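Local coordinates for sialidase B (Streptococcus pneumoniae serotype 4, PDB 4XHX), which hydrolyses the alpha-(2->3), alpha-(2->6) and alpha-(2->8) linkages of terminal sialic acid residues in oligosaccharides, glycoproteins and glycolipids, at residues Tyr611-Ser616 against Val628-Tyr633; Ser579-Gly584 against Asp634-Asn639; Phe206-Leu211 against Ser222-Tyr227. The protein carries 1 engineered substitution. All coordinates share one frame; numbering follows the deposited sequence. Where two conformers were deposited one is given.

All three contacts touch JKK in the sialidase active site. Interactions 2 and 3 bring Arg-581 and Arg-207 to its sulfonate; Arg-519 is also hydrogen-bonded to JKK. These three arginines are the probable substrate-binding set, consistent with the sulfonate standing in for the sialic acid carboxylate. Interaction 1 supplies Tyr-615, the probable nucleophile, and joins the other two contacts. Glu-631 OE2 forms a salt bridge with Arg-207 NE of interaction 3 (2.8 Å), while Tyr-613 N reaches Arg-581 O of interaction 2 (3.0 Å). The centres of interactions 1 and 2 are about 9 Å apart, and those of interactions 2 and 3 about 17 Å.

Interaction 1: residues Tyr611-Ser616 against Val628-Tyr633; sequences YGYAYS and VLFEKY. With JKK (2-[(3-chlorobenzyl)amino]ethanesulfonic acid), chain B.
In the active site of the sialidase propeller, the loop bearing Tyr-615, the probable nucleophile, is fixed to strand 626-631 mainly through Glu-631. The backbone of Glu-631 bonds twice to this loop: its N gives a nearly straight bond to Tyr-615 O (2.9 Å), and its O accepts from Ala-614 N (3.0 Å) in the carbonyl plane. The Glu-631 side chain, extended beyond CG, runs beside Tyr-615 in the same direction, with carboxylate and ring planes only 21° apart. Its OE1 receives Tyr-615 N from above the carboxylate plane (3.2 Å), and OE2 pairs with Arg-207. Tyr-615 OH is hydrogen-bonded to Glu-503 and approaches JKK CAJ at 3.2 Å.

Farther from the ligand, Tyr-613 CE1 sits over one face of the Phe-630 ring, offset toward its rim. The ring planes lie 29° apart with little overlap, their centroids separated by 4.8 Å. Phe-630 also forms an antiparallel non-hydrogen-bonded pair with Ser-616, where strand 616-620 begins. A water bridges Gly-612 O and Lys-632 NZ, and Lys-632 forms a salt bridge with Asp-607. The Tyr-615/Glu-503 pair, the probable nucleophile and its glutamate, is typical of the active site of glycosyl hydrolase family 33.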
# COMPACT_ATOMS: atom_id res chain seq x y z
N TYR A 611 8.52 -6.45 -12.73
CA TYR A 611 8.17 -6.54 -11.31
C TYR A 611 7.31 -5.36 -10.87
O TYR A 611 7.50 -4.25 -11.35
CB TYR A 611 9.43 -6.62 -10.42
CG TYR A 611 10.05 -8.01 -10.38
CD1 TYR A 611 9.79 -8.94 -11.38
CD2 TYR A 611 10.89 -8.38 -9.33
CE1 TYR A 611 10.36 -10.22 -11.35
CE2 TYR A 611 11.46 -9.66 -9.29
CZ TYR A 611 11.19 -10.57 -10.30
OH TYR A 611 11.75 -11.83 -10.27
N GLY A 612 6.39 -5.62 -9.95
CA GLY A 612 5.38 -4.66 -9.56
C GLY A 612 5.82 -3.37 -8.88
O GLY A 612 6.77 -3.34 -8.07
N TYR A 613 5.12 -2.31 -9.23
CA TYR A 613 5.36 -1.00 -8.65
C TYR A 613 4.12 -0.19 -8.87
O TYR A 613 3.69 -0.02 -10.01
CB TYR A 613 6.55 -0.34 -9.35
CG TYR A 613 7.11 0.87 -8.64
CD1 TYR A 613 8.12 0.74 -7.69
CD2 TYR A 613 6.66 2.16 -8.94
CE1 TYR A 613 8.66 1.84 -7.04
CE2 TYR A 613 7.19 3.28 -8.30
CZ TYR A 613 8.20 3.11 -7.34
OH TYR A 613 8.76 4.19 -6.69
N ALA A 614 3.54 0.31 -7.79
CA ALA A 614 2.30 1.06 -7.90
C ALA A 614 2.40 2.43 -7.21
O ALA A 614 3.25 3.26 -7.58
CB ALA A 614 1.11 0.24 -7.41
N TYR A 615 1.54 2.69 -6.23
CA TYR A 615 1.59 3.97 -5.52
C TYR A 615 2.93 4.11 -4.83
O TYR A 615 3.51 3.12 -4.39
CB TYR A 615 0.48 4.08 -4.49
CG TYR A 615 -0.87 4.47 -5.05
CD1 TYR A 615 -1.37 3.88 -6.20
CD2 TYR A 615 -1.67 5.40 -4.40
CE1 TYR A 615 -2.63 4.20 -6.70
CE2 TYR A 615 -2.93 5.75 -4.89
CZ TYR A 615 -3.40 5.14 -6.04
OH TYR A 615 -4.64 5.46 -6.56
N SER A 616 3.43 5.35 -4.72
CA SER A 616 4.76 5.54 -4.17
C SER A 616 4.86 6.85 -3.40
O SER A 616 4.10 7.78 -3.64
CB SER A 616 5.80 5.51 -5.29
OG SER A 616 5.60 6.60 -6.18
N VAL A 628 12.31 6.17 -0.62
CA VAL A 628 11.16 5.73 -1.41
C VAL A 628 10.40 4.66 -0.66
O VAL A 628 10.94 3.58 -0.36
CB VAL A 628 11.57 5.10 -2.78
CG1 VAL A 628 10.34 5.02 -3.71
CG2 VAL A 628 12.69 5.90 -3.45
N LEU A 629 9.15 4.95 -0.34
CA LEU A 629 8.26 3.98 0.27
C LEU A 629 7.19 3.70 -0.78
O LEU A 629 6.48 4.61 -1.19
CB LEU A 629 7.62 4.57 1.53
CG LEU A 629 6.68 3.67 2.31
CD1 LEU A 629 7.41 2.48 2.86
CD2 LEU A 629 6.01 4.47 3.43
N PHE A 630 7.08 2.46 -1.24
CA PHE A 630 6.23 2.20 -2.40
C PHE A 630 5.53 0.86 -2.30
O PHE A 630 5.99 -0.04 -1.60
CB PHE A 630 7.05 2.26 -3.70
CG PHE A 630 8.16 1.24 -3.75
CD1 PHE A 630 9.39 1.50 -3.14
CD2 PHE A 630 8.00 0.04 -4.40
CE1 PHE A 630 10.41 0.56 -3.19
CE2 PHE A 630 9.04 -0.88 -4.46
CZ PHE A 630 10.23 -0.63 -3.85
N GLU A 631 4.42 0.75 -3.02
CA GLU A 631 3.75 -0.54 -3.20
C GLU A 631 4.52 -1.42 -4.19
O GLU A 631 4.45 -1.20 -5.40
CB GLU A 631 2.32 -0.32 -3.70
CG GLU A 631 1.44 0.46 -2.73
CD GLU A 631 0.09 0.85 -3.31
OE1 GLU A 631 -0.15 0.64 -4.53
OE2 GLU A 631 -0.74 1.39 -2.53
N LYS A 632 5.25 -2.41 -3.69
CA LYS A 632 6.00 -3.28 -4.59
C LYS A 632 5.11 -4.45 -5.05
O LYS A 632 5.39 -5.61 -4.74
CB LYS A 632 7.27 -3.80 -3.92
CG LYS A 632 8.28 -4.35 -4.92
CD LYS A 632 9.35 -5.22 -4.26
CE LYS A 632 10.29 -5.80 -5.30
NZ LYS A 632 11.02 -4.72 -6.02
N TYR A 633 4.04 -4.12 -5.77
CA TYR A 633 3.16 -5.11 -6.36
C TYR A 633 2.19 -4.36 -7.25
O TYR A 633 2.12 -3.14 -7.19
CB TYR A 633 2.42 -5.92 -5.28
CG TYR A 633 1.20 -5.24 -4.69
CD1 TYR A 633 1.33 -4.12 -3.87
CD2 TYR A 633 -0.07 -5.73 -4.93
CE1 TYR A 633 0.19 -3.50 -3.32
CE2 TYR A 633 -1.19 -5.13 -4.39
CZ TYR A 633 -1.07 -4.03 -3.59
OH TYR A 633 -2.21 -3.47 -3.07
CAE JKK B . -11.13 7.65 -1.95
CAF JKK B . -12.11 6.66 -1.60
CAG JKK B . -10.34 7.45 -3.10
CAH JKK B . -11.50 5.31 -3.53
CAI JKK B . -7.99 4.62 -6.09
CAJ JKK B . -7.01 3.48 -5.89
CAK JKK B . -9.67 6.06 -5.13
CAM JKK B . -12.29 5.51 -2.38
CAN JKK B . -10.53 6.30 -3.90
NAL JKK B . -8.69 5.02 -4.90
OAA JKK B . -6.26 3.30 -8.51
OAB JKK B . -7.86 1.67 -7.64
OAC JKK B . -5.56 1.50 -7.00
SAO JKK B . -6.64 2.43 -7.32
CL JKK B . -13.49 4.32 -1.95
O HOH W 1 9.45 -3.16 -8.05

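Interaction 2: residues Ser579-Gly584 against Asp634-Asn639; sequences SGRKGG and DSWSRN. With JKK (2-[(3-chlorobenzyl)amino]ethanesulfonic acid), chain B.
Arg-581 meets Asp-634, Ser-635 and Trp-636 at the sulfonate end of the pocket, and hydrogen bonds make up most of the contact. As in related sialidases, Arg-581 is probably one of the substrate-binding arginines. Its guanidinium is engaged along its edge. NH1 donates to JKK OAC (2.7 Å) and NH2 to JKK OAA (2.9 Å), both bonds almost perfectly straight at 176°. NH1 also donates to Ser-635 OG (2.9 Å), which lies tilted from the guanidinium plane. Between them, ligand and serine restrict rotation of the group, and Ser-635 OG is itself bonded to Glu-631. The arginine chain runs extended from CG to NE, which carries the guanidinium from its loop to the ligand.

At the other end of Arg-581, its backbone N donates to Asp-634 OD2 (2.9 Å), coming from above the carboxylate plane. The second oxygen of Asp-634 serves its own loop. OD1 accepts from Trp-636 N (2.9 Å), closing an Asx turn, and from Ser-637 N (3.0 Å). One carboxylate thus shapes the 634-639 loop and ties it to the backbone of the arginine.

Packing is supplied by Trp-636. Its CB lies over one guanidinium face of Arg-581, offset toward the rim; CG, opposite the backbone N (chi1 -174°), then carries the indole toward the sulfonate. The indole plane stands at 71° to the guanidinium, with CE3 3.7 Å from NH2. Tryptophan and arginine thus border the same end of the ligand; Trp-636 also stacks with Tyr-551.

In the fold, the loop between strands 569-575 and 584-591 here meets the loop between strands 626-631 and 647-652, two connections from adjacent antiparallel sheets of the propeller.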
# COMPACT_ATOMS: atom_id res chain seq x y z
N SER A 579 1.09 -1.36 -19.66
CA SER A 579 0.43 -2.65 -19.47
C SER A 579 -0.12 -2.86 -18.06
O SER A 579 -1.26 -3.29 -17.88
CB SER A 579 1.38 -3.80 -19.82
OG SER A 579 0.80 -5.05 -19.51
N GLY A 580 0.69 -2.57 -17.05
CA GLY A 580 0.25 -2.75 -15.68
C GLY A 580 1.04 -1.88 -14.73
O GLY A 580 1.78 -0.99 -15.16
N ARG A 581 0.88 -2.12 -13.43
CA ARG A 581 1.62 -1.34 -12.43
C ARG A 581 2.92 -2.07 -12.13
O ARG A 581 3.00 -2.90 -11.21
CB ARG A 581 0.77 -1.10 -11.18
CG ARG A 581 -0.48 -0.28 -11.49
CD ARG A 581 -1.23 0.16 -10.23
NE ARG A 581 -2.16 1.26 -10.51
CZ ARG A 581 -3.18 1.59 -9.73
NH1 ARG A 581 -3.42 0.91 -8.61
NH2 ARG A 581 -3.98 2.59 -10.08
N LYS A 582 3.93 -1.78 -12.94
CA LYS A 582 5.20 -2.48 -12.87
C LYS A 582 6.21 -1.58 -13.55
O LYS A 582 5.83 -0.55 -14.13
CB LYS A 582 5.12 -3.84 -13.59
CG LYS A 582 4.63 -3.75 -15.05
CD LYS A 582 4.25 -5.13 -15.63
CE LYS A 582 3.74 -5.00 -17.06
NZ LYS A 582 3.26 -6.29 -17.66
N GLY A 583 7.48 -1.95 -13.50
CA GLY A 583 8.50 -1.15 -14.14
C GLY A 583 8.69 0.17 -13.41
O GLY A 583 8.71 1.23 -14.03
N GLY A 584 8.81 0.08 -12.09
CA GLY A 584 8.99 1.26 -11.27
C GLY A 584 10.20 2.09 -11.67
O GLY A 584 11.28 1.55 -11.90
N ASP A 634 1.46 -5.09 -8.09
CA ASP A 634 0.45 -4.46 -8.93
C ASP A 634 -0.86 -4.31 -8.16
O ASP A 634 -1.67 -5.24 -8.09
CB ASP A 634 0.25 -5.26 -10.23
CG ASP A 634 -0.59 -4.50 -11.27
OD1 ASP A 634 -1.53 -3.78 -10.89
OD2 ASP A 634 -0.30 -4.62 -12.49
N SER A 635 -1.07 -3.12 -7.59
CA SER A 635 -2.25 -2.86 -6.75
C SER A 635 -3.53 -2.63 -7.56
O SER A 635 -4.54 -2.18 -7.02
CB SER A 635 -1.98 -1.67 -5.82
OG SER A 635 -1.85 -0.46 -6.56
N TRP A 636 -3.48 -2.91 -8.86
CA TRP A 636 -4.66 -2.87 -9.73
C TRP A 636 -5.09 -4.29 -10.07
O TRP A 636 -6.27 -4.60 -10.11
CB TRP A 636 -4.38 -2.12 -11.03
CG TRP A 636 -5.62 -1.92 -11.89
CD1 TRP A 636 -6.05 -2.72 -12.93
CD2 TRP A 636 -6.57 -0.85 -11.79
NE1 TRP A 636 -7.21 -2.21 -13.46
CE2 TRP A 636 -7.55 -1.06 -12.80
CE3 TRP A 636 -6.70 0.28 -10.96
CZ2 TRP A 636 -8.64 -0.20 -12.99
CZ3 TRP A 636 -7.78 1.14 -11.16
CH2 TRP A 636 -8.73 0.90 -12.16
N SER A 637 -4.09 -5.14 -10.31
CA SER A 637 -4.32 -6.52 -10.69
C SER A 637 -5.27 -7.23 -9.74
O SER A 637 -5.06 -7.20 -8.53
CB SER A 637 -3.00 -7.29 -10.74
OG SER A 637 -3.23 -8.68 -10.95
N ARG A 638 -6.30 -7.87 -10.29
CA ARG A 638 -7.18 -8.71 -9.47
C ARG A 638 -6.51 -10.05 -9.12
O ARG A 638 -7.09 -10.87 -8.39
CB ARG A 638 -8.55 -8.93 -10.15
CG ARG A 638 -9.26 -7.64 -10.64
CD ARG A 638 -9.26 -6.53 -9.56
NE ARG A 638 -10.16 -6.86 -8.46
CZ ARG A 638 -10.44 -6.07 -7.42
NH1 ARG A 638 -9.89 -4.86 -7.33
NH2 ARG A 638 -11.28 -6.49 -6.48
N ASN A 639 -5.30 -10.29 -9.63
CA ASN A 639 -4.53 -11.47 -9.22
C ASN A 639 -3.61 -11.20 -8.02
O ASN A 639 -3.04 -12.13 -7.44
CB ASN A 639 -3.72 -12.05 -10.39
CG ASN A 639 -3.27 -13.49 -10.13
OD1 ASN A 639 -4.09 -14.36 -9.86
ND2 ASN A 639 -1.96 -13.74 -10.23
CAE JKK B . -11.13 7.65 -1.95
CAF JKK B . -12.11 6.66 -1.60
CAG JKK B . -10.34 7.45 -3.10
CAH JKK B . -11.50 5.31 -3.53
CAI JKK B . -7.99 4.62 -6.09
CAJ JKK B . -7.01 3.48 -5.89
CAK JKK B . -9.67 6.06 -5.13
CAM JKK B . -12.29 5.51 -2.38
CAN JKK B . -10.53 6.30 -3.90
NAL JKK B . -8.69 5.02 -4.90
OAA JKK B . -6.26 3.30 -8.51
OAB JKK B . -7.86 1.67 -7.64
OAC JKK B . -5.56 1.50 -7.00
SAO JKK B . -6.64 2.43 -7.32
CL JKK B . -13.49 4.32 -1.95

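Interaction 3: residues Phe206-Leu211 against Ser222-Tyr227; sequences FRIPTL and SIDARY. With JKK (2-[(3-chlorobenzyl)amino]ethanesulfonic acid), chain B.
Arg-207 and Asp-224 form an antiparallel hydrogen-bonded pair in the beta hairpin of strands 205-213 and 219-226, part of a four-stranded propeller sheet. Asp-224 N donates to Arg-207 O (2.9 Å), and Arg-207 N returns a longer bond to Asp-224 O (3.3 Å). Beyond Ile-208, whose positive phi of 63° bends the chain, Thr-210 N donates to Ser-222 O (2.8 Å).

Apolar contacts lie on the side of Phe-206 and Ala-225. Ile-223 CD1 packs against Phe-206 CB (3.7 Å), and the Phe-206 ring approaches Ala-225 obliquely, its CE1 4.1 Å from Ala-225 CB.

Charged groups gather on the side of Arg-207. Arg-226 grips Asp-224 side-on: NE uses the anti lone pair of OD2, and NH2 meets the same oxygen from above the carboxylate plane in a salt bridge (2.7 Å). One face of this guanidinium is covered near its rim by Arg-207 CB, while NH1 pairs with Asp-232, the probable proton acceptor. Arg-207, a probable substrate-binding residue whose NE pairs with Glu-631, bends at chi3 (62°) toward the ligand. Its NH1 and NH2 converge on a single sulfonate oxygen, JKK OAC, at 3.1 and 3.0 Å.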
# COMPACT_ATOMS: atom_id res chain seq x y z
N PHE A 206 -1.46 -2.97 3.86
CA PHE A 206 -1.21 -1.54 3.80
C PHE A 206 -1.21 -1.07 2.35
O PHE A 206 -0.80 -1.80 1.44
CB PHE A 206 0.14 -1.19 4.46
CG PHE A 206 0.24 -1.64 5.89
CD1 PHE A 206 -0.20 -0.82 6.92
CD2 PHE A 206 0.75 -2.89 6.20
CE1 PHE A 206 -0.13 -1.24 8.24
CE2 PHE A 206 0.83 -3.33 7.52
CZ PHE A 206 0.40 -2.49 8.55
N ARG A 207 -1.68 0.15 2.15
CA ARG A 207 -1.60 0.80 0.85
C ARG A 207 -1.45 2.30 1.05
O ARG A 207 -1.63 2.81 2.16
CB ARG A 207 -2.85 0.53 0.02
CG ARG A 207 -2.84 -0.79 -0.74
CD ARG A 207 -3.72 -0.69 -2.00
NE ARG A 207 -3.25 0.33 -2.94
CZ ARG A 207 -3.92 0.70 -4.03
NH1 ARG A 207 -5.09 0.13 -4.31
NH2 ARG A 207 -3.43 1.64 -4.84
N ILE A 208 -1.17 3.01 -0.05
CA ILE A 208 -1.16 4.46 -0.06
C ILE A 208 -0.08 5.08 0.88
O ILE A 208 -0.41 5.84 1.78
CB ILE A 208 -2.58 5.04 0.27
CG1 ILE A 208 -3.72 4.17 -0.31
CG2 ILE A 208 -2.71 6.46 -0.23
CD1 ILE A 208 -3.72 3.97 -1.83
N PRO A 209 1.21 4.73 0.67
CA PRO A 209 2.28 5.30 1.50
C PRO A 209 2.47 6.79 1.25
O PRO A 209 2.26 7.25 0.12
CB PRO A 209 3.52 4.56 1.00
CG PRO A 209 3.20 4.21 -0.43
CD PRO A 209 1.75 3.81 -0.35
N THR A 210 2.88 7.51 2.29
CA THR A 210 3.38 8.89 2.17
C THR A 210 4.73 9.04 2.87
O THR A 210 5.07 8.23 3.75
CB THR A 210 2.40 9.90 2.77
OG1 THR A 210 2.48 9.86 4.21
CG2 THR A 210 0.96 9.58 2.30
N LEU A 211 5.50 10.04 2.45
CA LEU A 211 6.75 10.41 3.12
C LEU A 211 6.89 11.91 3.07
O LEU A 211 6.58 12.53 2.04
CB LEU A 211 7.97 9.79 2.43
CG LEU A 211 8.27 8.31 2.59
CD1 LEU A 211 9.35 7.91 1.62
CD2 LEU A 211 8.67 7.98 4.02
N SER A 222 3.00 8.39 6.51
CA SER A 222 1.65 7.93 6.81
C SER A 222 1.24 6.89 5.77
O SER A 222 1.92 6.71 4.75
CB SER A 222 0.63 9.07 6.89
OG SER A 222 0.45 9.71 5.64
N ILE A 223 0.14 6.20 6.04
CA ILE A 223 -0.27 5.07 5.21
C ILE A 223 -1.69 4.68 5.57
O ILE A 223 -2.17 5.01 6.66
CB ILE A 223 0.67 3.87 5.47
CG1 ILE A 223 0.49 2.78 4.41
CG2 ILE A 223 0.45 3.33 6.88
CD1 ILE A 223 1.78 2.11 3.97
N ASP A 224 -2.38 4.03 4.64
CA ASP A 224 -3.64 3.34 4.93
C ASP A 224 -3.31 2.04 5.67
O ASP A 224 -2.67 1.16 5.09
CB ASP A 224 -4.34 2.92 3.62
CG ASP A 224 -5.15 4.04 2.98
OD1 ASP A 224 -4.82 5.25 3.14
OD2 ASP A 224 -6.12 3.71 2.28
N ALA A 225 -3.73 1.91 6.92
CA ALA A 225 -3.71 0.60 7.58
C ALA A 225 -5.01 -0.13 7.22
O ALA A 225 -6.07 0.20 7.75
CB ALA A 225 -3.57 0.75 9.09
N ARG A 226 -4.94 -1.09 6.31
CA ARG A 226 -6.17 -1.69 5.78
C ARG A 226 -6.42 -3.10 6.33
O ARG A 226 -5.62 -4.01 6.16
CB ARG A 226 -6.14 -1.69 4.24
CG ARG A 226 -5.90 -0.32 3.61
CD ARG A 226 -6.17 -0.34 2.11
NE ARG A 226 -6.24 1.01 1.56
CZ ARG A 226 -6.62 1.30 0.31
NH1 ARG A 226 -6.98 0.33 -0.54
NH2 ARG A 226 -6.65 2.56 -0.08
N TYR A 227 -7.57 -3.27 6.98
CA TYR A 227 -7.86 -4.49 7.70
C TYR A 227 -8.59 -5.53 6.84
O TYR A 227 -8.29 -6.72 6.91
CB TYR A 227 -8.63 -4.17 8.99
CG TYR A 227 -7.82 -3.29 9.92
CD1 TYR A 227 -7.72 -1.92 9.69
CD2 TYR A 227 -7.12 -3.84 10.99
CE1 TYR A 227 -6.95 -1.12 10.50
CE2 TYR A 227 -6.35 -3.03 11.83
CZ TYR A 227 -6.27 -1.68 11.57
OH TYR A 227 -5.52 -0.86 12.38
CAE JKK B . -11.13 7.65 -1.95
CAF JKK B . -12.11 6.66 -1.60
CAG JKK B . -10.34 7.45 -3.10
CAH JKK B . -11.50 5.31 -3.53
CAI JKK B . -7.99 4.62 -6.09
CAJ JKK B . -7.01 3.48 -5.89
CAK JKK B . -9.67 6.06 -5.13
CAM JKK B . -12.29 5.51 -2.38
CAN JKK B . -10.53 6.30 -3.90
NAL JKK B . -8.69 5.02 -4.90
OAA JKK B . -6.26 3.30 -8.51
OAB JKK B . -7.86 1.67 -7.64
OAC JKK B . -5.56 1.50 -7.00
SAO JKK B . -6.64 2.43 -7.32
CL JKK B . -13.49 4.32 -1.95